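Local coordinates for ochratoxinase (Aspergillus niger, PDB 4C65), which hydrolyses the mycotoxin ochratoxin A to ochratoxin alpha and L-phenylalanine, as a zinc-dependent carboxypeptidase of the amidohydrolase superfamily that assembles into a homooctamer, at residues Glu346-Val351 and Val404-Lys409; Gly323-Gly328 and Gly354-Leu359. All blocks are in the same frame, centred on the assembly; numbering follows the deposited sequence.

Interaction 1. Residues Glu346-Val351 and Val404-Lys409; sequences ELQFAV and VFQEPK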
ATOM      1  N   GLU A 346      41.204   1.221  23.688  1.00 20.40           N
ATOM      2  CA  GLU A 346      40.896   2.635  23.738  1.00 19.85           C
ATOM      3  C   GLU A 346      41.591   3.293  24.934  1.00 20.08           C
ATOM      4  O   GLU A 346      41.959   4.484  24.870  1.00 20.41           O
ATOM      5  CB  GLU A 346      39.386   2.855  23.796  1.00 18.52           C
ATOM      6  CG  GLU A 346      38.951   4.283  23.528  1.00 18.14           C
ATOM      7  CD  GLU A 346      39.292   4.760  22.123  1.00 18.68           C
ATOM      8  OE1 GLU A 346      39.499   3.928  21.223  1.00 18.82           O
ATOM      9  OE2 GLU A 346      39.332   5.994  21.932  1.00 18.81           O
ATOM     10  N   LEU A 347      41.758   2.531  26.018  1.00 19.79           N
ATOM     11  CA  LEU A 347      42.490   3.040  27.180  1.00 20.21           C
ATOM     12  C   LEU A 347      43.957   3.254  26.813  1.00 21.22           C
ATOM     13  O   LEU A 347      44.544   4.270  27.175  1.00 21.79           O
ATOM     14  CB  LEU A 347      42.362   2.093  28.377  1.00 20.13           C
ATOM     15  CG  LEU A 347      41.006   2.120  29.082  1.00 19.09           C
ATOM     16  CD1 LEU A 347      40.665   0.745  29.597  1.00 19.02           C
ATOM     17  CD2 LEU A 347      40.972   3.118  30.220  1.00 19.08           C
ATOM     18  N   GLN A 348      44.528   2.290  26.108  1.00 21.59           N
ATOM     19  CA  GLN A 348      45.881   2.406  25.606  1.00 23.06           C
ATOM     20  C   GLN A 348      46.060   3.672  24.760  1.00 23.19           C
ATOM     21  O   GLN A 348      46.999   4.422  24.956  1.00 23.93           O
ATOM     22  CB  GLN A 348      46.226   1.182  24.778  1.00 24.00           C
ATOM     23  CG  GLN A 348      47.563   1.295  24.100  1.00 25.97           C
ATOM     24  CD  GLN A 348      47.984   0.022  23.399  1.00 27.14           C
ATOM     25  OE1 GLN A 348      47.638  -1.091  23.792  1.00 26.90           O
ATOM     26  NE2 GLN A 348      48.827   0.183  22.397  1.00 28.78           N
ATOM     27  N   PHE A 349      45.104   3.936  23.874  1.00 22.06           N
ATOM     28  CA  PHE A 349      45.204   5.089  23.013  1.00 22.26           C
ATOM     29  C   PHE A 349      44.989   6.382  23.757  1.00 21.83           C
ATOM     30  O   PHE A 349      45.602   7.379  23.414  1.00 22.63           O
ATOM     31  CB  PHE A 349      44.246   4.980  21.816  1.00 21.67           C
ATOM     32  CG  PHE A 349      44.507   3.784  20.931  1.00 22.13           C
ATOM     33  CD1 PHE A 349      45.793   3.448  20.556  1.00 23.60           C
ATOM     34  CD2 PHE A 349      43.446   3.015  20.451  1.00 21.22           C
ATOM     35  CE1 PHE A 349      46.024   2.362  19.737  1.00 24.29           C
ATOM     36  CE2 PHE A 349      43.672   1.919  19.643  1.00 21.82           C
ATOM     37  CZ  PHE A 349      44.963   1.597  19.283  1.00 23.41           C
ATOM     38  N   ALA A 350      44.141   6.372  24.780  1.00 20.77           N
ATOM     39  CA  ALA A 350      43.981   7.545  25.634  1.00 20.65           C
ATOM     40  C   ALA A 350      45.323   7.989  26.236  1.00 22.20           C
ATOM     41  O   ALA A 350      45.630   9.187  26.298  1.00 22.75           O
ATOM     42  CB  ALA A 350      42.992   7.255  26.732  1.00 19.47           C
ATOM     43  N   VAL A 351      46.137   7.013  26.640  1.00 22.97           N
ATOM     44  CA  VAL A 351      47.449   7.293  27.193  1.00 24.53           C
ATOM     45  C   VAL A 351      48.454   7.600  26.087  1.00 26.15           C
ATOM     46  O   VAL A 351      49.049   8.672  26.063  1.00 26.94           O
ATOM     47  CB  VAL A 351      47.962   6.112  28.065  1.00 24.85           C
ATOM     48  CG1 VAL A 351      49.396   6.337  28.527  1.00 26.43           C
ATOM     49  CG2 VAL A 351      47.035   5.895  29.257  1.00 23.61           C
ATOM     50  N   VAL A 404      47.248  -3.735  30.699  1.00 29.47           N
ATOM     51  CA  VAL A 404      46.810  -4.843  31.541  1.00 29.52           C
ATOM     52  C   VAL A 404      45.360  -5.237  31.231  1.00 28.00           C
ATOM     53  O   VAL A 404      45.025  -6.425  31.195  1.00 28.21           O
ATOM     54  CB  VAL A 404      46.994  -4.492  33.035  1.00 30.10           C
ATOM     55  CG1 VAL A 404      46.218  -5.452  33.915  1.00 29.91           C
ATOM     56  CG2 VAL A 404      48.479  -4.555  33.406  1.00 31.70           C
ATOM     57  N   PHE A 405      44.527  -4.236  30.945  1.00 26.36           N
ATOM     58  CA  PHE A 405      43.129  -4.461  30.599  1.00 25.08           C
ATOM     59  C   PHE A 405      42.925  -5.318  29.340  1.00 26.19           C
ATOM     60  O   PHE A 405      41.851  -5.849  29.118  1.00 25.36           O
ATOM     61  CB  PHE A 405      42.423  -3.135  30.398  1.00 23.51           C
ATOM     62  CG  PHE A 405      42.320  -2.310  31.633  1.00 22.55           C
ATOM     63  CD1 PHE A 405      41.485  -2.686  32.664  1.00 21.72           C
ATOM     64  CD2 PHE A 405      43.031  -1.134  31.751  1.00 22.61           C
ATOM     65  CE1 PHE A 405      41.374  -1.915  33.808  1.00 21.27           C
ATOM     66  CE2 PHE A 405      42.931  -0.355  32.892  1.00 22.39           C
ATOM     67  CZ  PHE A 405      42.106  -0.749  33.923  1.00 21.61           C
ATOM     68  N   GLN A 406      43.955  -5.457  28.520  1.00 28.51           N
ATOM     69  CA  GLN A 406      43.851  -6.266  27.309  1.00 30.28           C
ATOM     70  C   GLN A 406      44.006  -7.770  27.553  1.00 32.56           C
ATOM     71  O   GLN A 406      43.854  -8.547  26.614  1.00 33.32           O
ATOM     72  CB  GLN A 406      44.856  -5.785  26.256  1.00 30.78           C
ATOM     73  CG  GLN A 406      44.472  -4.426  25.680  1.00 29.83           C
ATOM     74  CD  GLN A 406      45.592  -3.811  24.893  1.00 31.14           C
ATOM     75  OE1 GLN A 406      46.217  -4.476  24.073  1.00 32.64           O
ATOM     76  NE2 GLN A 406      45.876  -2.549  25.150  1.00 30.94           N
ATOM     77  N   GLU A 407      44.316  -8.174  28.780  1.00 34.79           N
ATOM     78  CA  GLU A 407      44.272  -9.580  29.124  1.00 38.48           C
ATOM     79  C   GLU A 407      43.046  -9.822  30.027  1.00 39.26           C
ATOM     80  O   GLU A 407      43.073  -9.448  31.199  1.00 39.59           O
ATOM     81  CB  GLU A 407      45.576 -10.011  29.785  1.00 40.62           C
ATOM     82  CG  GLU A 407      45.575 -11.458  30.273  1.00 43.21           C
ATOM     83  CD  GLU A 407      45.090 -12.479  29.233  1.00 44.53           C
ATOM     84  OE1 GLU A 407      45.919 -12.908  28.405  1.00 47.32           O
ATOM     85  OE2 GLU A 407      43.892 -12.866  29.253  1.00 43.44           O
ATOM     86  N   PRO A 408      41.958 -10.447  29.483  1.00 41.22           N
ATOM     87  CA  PRO A 408      40.749 -10.709  30.308  1.00 40.34           C
ATOM     88  C   PRO A 408      40.990 -11.550  31.581  1.00 39.68           C
ATOM     89  O   PRO A 408      40.274 -11.358  32.562  1.00 37.63           O
ATOM     90  CB  PRO A 408      39.808 -11.482  29.366  1.00 42.07           C
ATOM     91  CG  PRO A 408      40.348 -11.339  27.988  1.00 42.53           C
ATOM     92  CD  PRO A 408      41.795 -10.922  28.091  1.00 42.74           C
ATOM     93  N   LYS A 409      41.989 -12.443  31.558  1.00 40.24           N
ATOM     94  CA  LYS A 409      42.389 -13.209  32.739  1.00 40.63           C
ATOM     95  C   LYS A 409      42.817 -12.287  33.885  1.00 37.51           C
ATOM     96  O   LYS A 409      42.682 -12.641  35.042  1.00 36.66           O
ATOM     97  CB  LYS A 409      43.562 -14.148  32.458  1.00 45.17           C
ATOM     98  CG  LYS A 409      43.359 -15.529  31.834  1.00 49.95           C
ATOM     99  CD  LYS A 409      44.456 -16.453  32.357  1.00 56.04           C
ATOM    100  CE  LYS A 409      44.375 -17.894  31.797  1.00 60.25           C
ATOM    101  NZ  LYS A 409      44.633 -17.919  30.347  1.00 62.03           N
TER
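Two side-by-side pairs, one apolar (Leu-347 with Phe-405) and one polar (Gln-348 with Gln-406), join the barrel helix 344-354 to the connection between strands 391-394 and 411-416. Leu-347 and Phe-405 are also the residues whose CA atoms come nearest across the contact, 8.3 Å apart. Methyl CD1 of Leu-347 does the touching: it lies 3.7 Å from CD2 of Phe-405, and its direction from the ring centroid is 30° off the ring normal, an off-centre CH-pi contact. The two side chains cross at about a right angle. Phe-405 also packs on Pro-398 and Ala-344, while Leu-347 reaches Ala-361 and Ala-365 of helix 358-365, which places this half of the contact in a buried apolar layer. In a metal-dependent amidohydrolase a twisted TIM barrel is accompanied by a smaller beta-sandwich, and strands 391-394 and 411-416 are antiparallel neighbours in a sheet that also takes in N-terminal strands; the 404-409 segment is thus held against a helix of the barrel. At the next residue of each segment, NE2 of Gln-406 donates to OE1 of Gln-348 over 2.7 Å with an N-H...O angle of 168°. The donor lies in the carbonyl plane of Gln-348, and the two amide planes are nearly coplanar. Gln-348 reaches its partner with CG anti to the backbone N (chi1 174°) and an extended chain beyond. Its own NE2 makes a weak hydrogen bond to Glu-352, one helical turn later, which may help to set which end of the amide faces Gln-406.

Interaction 2. Residues Gly323-Gly328 and Gly354-Leu359; sequences GAIKAG and GGMTPL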
ATOM      1  N   GLY A 323      44.466  18.130  22.039  1.00 27.65           N
ATOM      2  CA  GLY A 323      44.135  19.496  22.408  1.00 28.37           C
ATOM      3  C   GLY A 323      43.025  19.552  23.439  1.00 27.23           C
ATOM      4  O   GLY A 323      43.075  20.358  24.374  1.00 27.85           O
ATOM      5  N   ALA A 324      42.035  18.688  23.276  1.00 25.94           N
ATOM      6  CA  ALA A 324      40.908  18.652  24.186  1.00 24.95           C
ATOM      7  C   ALA A 324      41.328  18.153  25.552  1.00 25.22           C
ATOM      8  O   ALA A 324      40.802  18.601  26.569  1.00 24.69           O
ATOM      9  CB  ALA A 324      39.797  17.786  23.623  1.00 23.56           C
ATOM     10  N   ILE A 325      42.256  17.209  25.580  1.00 26.37           N
ATOM     11  CA  ILE A 325      42.778  16.698  26.848  1.00 27.61           C
ATOM     12  C   ILE A 325      43.538  17.823  27.547  1.00 29.97           C
ATOM     13  O   ILE A 325      43.309  18.080  28.719  1.00 29.85           O
ATOM     14  CB  ILE A 325      43.685  15.470  26.630  1.00 27.82           C
ATOM     15  CG1 ILE A 325      42.831  14.270  26.226  1.00 26.43           C
ATOM     16  CG2 ILE A 325      44.495  15.140  27.891  1.00 28.25           C
ATOM     17  CD1 ILE A 325      43.599  13.164  25.527  1.00 27.13           C
ATOM     18  N   LYS A 326      44.416  18.485  26.790  1.00 32.57           N
ATOM     19  CA  LYS A 326      45.258  19.568  27.281  1.00 34.95           C
ATOM     20  C   LYS A 326      44.382  20.736  27.763  1.00 34.39           C
ATOM     21  O   LYS A 326      44.663  21.339  28.795  1.00 35.28           O
ATOM     22  CB  LYS A 326      46.295  19.979  26.183  1.00 37.53           C
ATOM     23  CG  LYS A 326      47.666  19.388  26.406  1.00 40.62           C
ATOM     24  CD  LYS A 326      48.717  20.212  25.653  1.00 44.82           C
ATOM     25  CE  LYS A 326      50.098  19.496  25.455  1.00 47.32           C
ATOM     26  NZ  LYS A 326      50.023  18.424  24.409  1.00 47.45           N
ATOM     27  N   ALA A 327      43.284  21.007  27.072  1.00 33.08           N
ATOM     28  CA  ALA A 327      42.420  22.133  27.436  1.00 33.17           C
ATOM     29  C   ALA A 327      41.465  21.824  28.582  1.00 31.73           C
ATOM     30  O   ALA A 327      40.781  22.713  29.074  1.00 32.41           O
ATOM     31  CB  ALA A 327      41.629  22.591  26.224  1.00 33.40           C
ATOM     32  N   GLY A 328      41.401  20.577  29.008  1.00 30.23           N
ATOM     33  CA  GLY A 328      40.561  20.206  30.144  1.00 29.44           C
ATOM     34  C   GLY A 328      39.095  19.976  29.809  1.00 28.13           C
ATOM     35  O   GLY A 328      38.246  20.052  30.677  1.00 27.57           O
ATOM     36  N   GLY A 354      46.528  10.178  23.159  1.00 25.61           N
ATOM     37  CA  GLY A 354      45.924  11.370  23.739  1.00 25.03           C
ATOM     38  C   GLY A 354      46.854  12.109  24.672  1.00 25.84           C
ATOM     39  O   GLY A 354      46.825  13.328  24.743  1.00 25.96           O
ATOM     40  N   GLY A 355      47.674  11.355  25.393  1.00 26.36           N
ATOM     41  CA  GLY A 355      48.581  11.924  26.370  1.00 27.50           C
ATOM     42  C   GLY A 355      48.016  11.946  27.781  1.00 26.79           C
ATOM     43  O   GLY A 355      48.537  12.655  28.649  1.00 27.47           O
ATOM     44  N   MET A 356      46.950  11.176  28.022  1.00 25.33           N
ATOM     45  CA  MET A 356      46.418  11.008  29.384  1.00 24.49           C
ATOM     46  C   MET A 356      47.376  10.218  30.257  1.00 24.95           C
ATOM     47  O   MET A 356      48.155   9.412  29.750  1.00 25.75           O
ATOM     48  CB  MET A 356      45.096  10.255  29.355  1.00 22.93           C
ATOM     49  CG  MET A 356      43.946  11.050  28.767  1.00 22.15           C
ATOM     50  SD  MET A 356      42.376  10.300  29.202  1.00 20.45           S
ATOM     51  CE  MET A 356      41.243  11.292  28.247  1.00 20.11           C
ATOM     52  N   THR A 357      47.337  10.465  31.559  1.00 24.75           N
ATOM     53  CA  THR A 357      47.963   9.553  32.515  1.00 25.16           C
ATOM     54  C   THR A 357      47.087   8.314  32.573  1.00 23.88           C
ATOM     55  O   THR A 357      45.904   8.378  32.243  1.00 22.56           O
ATOM     56  CB  THR A 357      48.067  10.155  33.935  1.00 25.56           C
ATOM     57  OG1 THR A 357      46.760  10.507  34.395  1.00 24.46           O
ATOM     58  CG2 THR A 357      48.960  11.394  33.953  1.00 26.83           C
ATOM     59  N   PRO A 358      47.665   7.175  32.949  1.00 24.38           N
ATOM     60  CA  PRO A 358      46.813   6.020  33.146  1.00 23.40           C
ATOM     61  C   PRO A 358      45.631   6.310  34.077  1.00 22.49           C
ATOM     62  O   PRO A 358      44.531   5.830  33.839  1.00 21.00           O
ATOM     63  CB  PRO A 358      47.768   4.991  33.748  1.00 24.35           C
ATOM     64  CG  PRO A 358      49.104   5.343  33.171  1.00 25.82           C
ATOM     65  CD  PRO A 358      49.099   6.840  33.061  1.00 25.97           C
ATOM     66  N   LEU A 359      45.869   7.096  35.126  1.00 23.38           N
ATOM     67  CA  LEU A 359      44.805   7.442  36.071  1.00 22.98           C
ATOM     68  C   LEU A 359      43.699   8.281  35.407  1.00 22.42           C
ATOM     69  O   LEU A 359      42.509   8.072  35.670  1.00 21.33           O
ATOM     70  CB  LEU A 359      45.378   8.177  37.281  1.00 24.03           C
ATOM     71  CG  LEU A 359      44.460   8.361  38.487  1.00 23.63           C
ATOM     72  CD1 LEU A 359      44.033   7.027  39.067  1.00 23.18           C
ATOM     73  CD2 LEU A 359      45.196   9.174  39.522  1.00 25.05           C
TER
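Ile-325, near the C-terminal end of helix 304-327, carries this contact from the first segment, with its CD1 methyl directed at the turn that follows helix 344-354. Its CG1 branch lies anti to the carbonyl carbon (chi1 -72°) and extends onward, bringing CD1 to 3.3 Å from the carbonyl O of Gly-354 and to 3.4 Å from CA of the same residue, a tight carbon pair. The methyl packs directly on the backbone of Gly-354, a residue without a side chain. The same CD1 meets CG of Met-356 at 3.9 Å, and the methionine, its chain extended beyond CG, runs across the isoleucine at about a right angle until CE comes 3.9 Å from CG1 of Ile-325. Both side chains also rest on Ile-331 of strand 331-332. Three residues after Ile-325, at Gly-328, a positive phi closes helix 304-327 in a Schellman motif; Gly-355 likewise turns with positive phi after helix 344-354, and Thr-357 N-caps the next helix through OG1 to the N of Glu-360. With no hydrogen bond between the segments, the join rests on van der Waals fit: methyl and methylene groups against each other and, for CD1, against the Gly-354 carbonyl O and CA.

Following the chain from the N terminus, the first segment reached is 323-328, the end of helix 304-327. The chain then passes strand 331-332 and enters helix 344-354, which supplies 346-351 to interaction 1; next 354-359, the turn from helix 344-354 into helix 358-365, closes the loop of interaction 2. Beyond helix 358-365, strand 391-394 leads to 404-409, closing the longer loop of interaction 1. The segments alternate, so the two loops cross. Met-356 N probably bonds to Ala-350 O, and Val-351 packs on Pro-358. Interaction 2 ties helix 304-327 to the turn after helix 344-354, and interaction 1 ties helix 344-354 to the connection between strands 391-394 and 411-416.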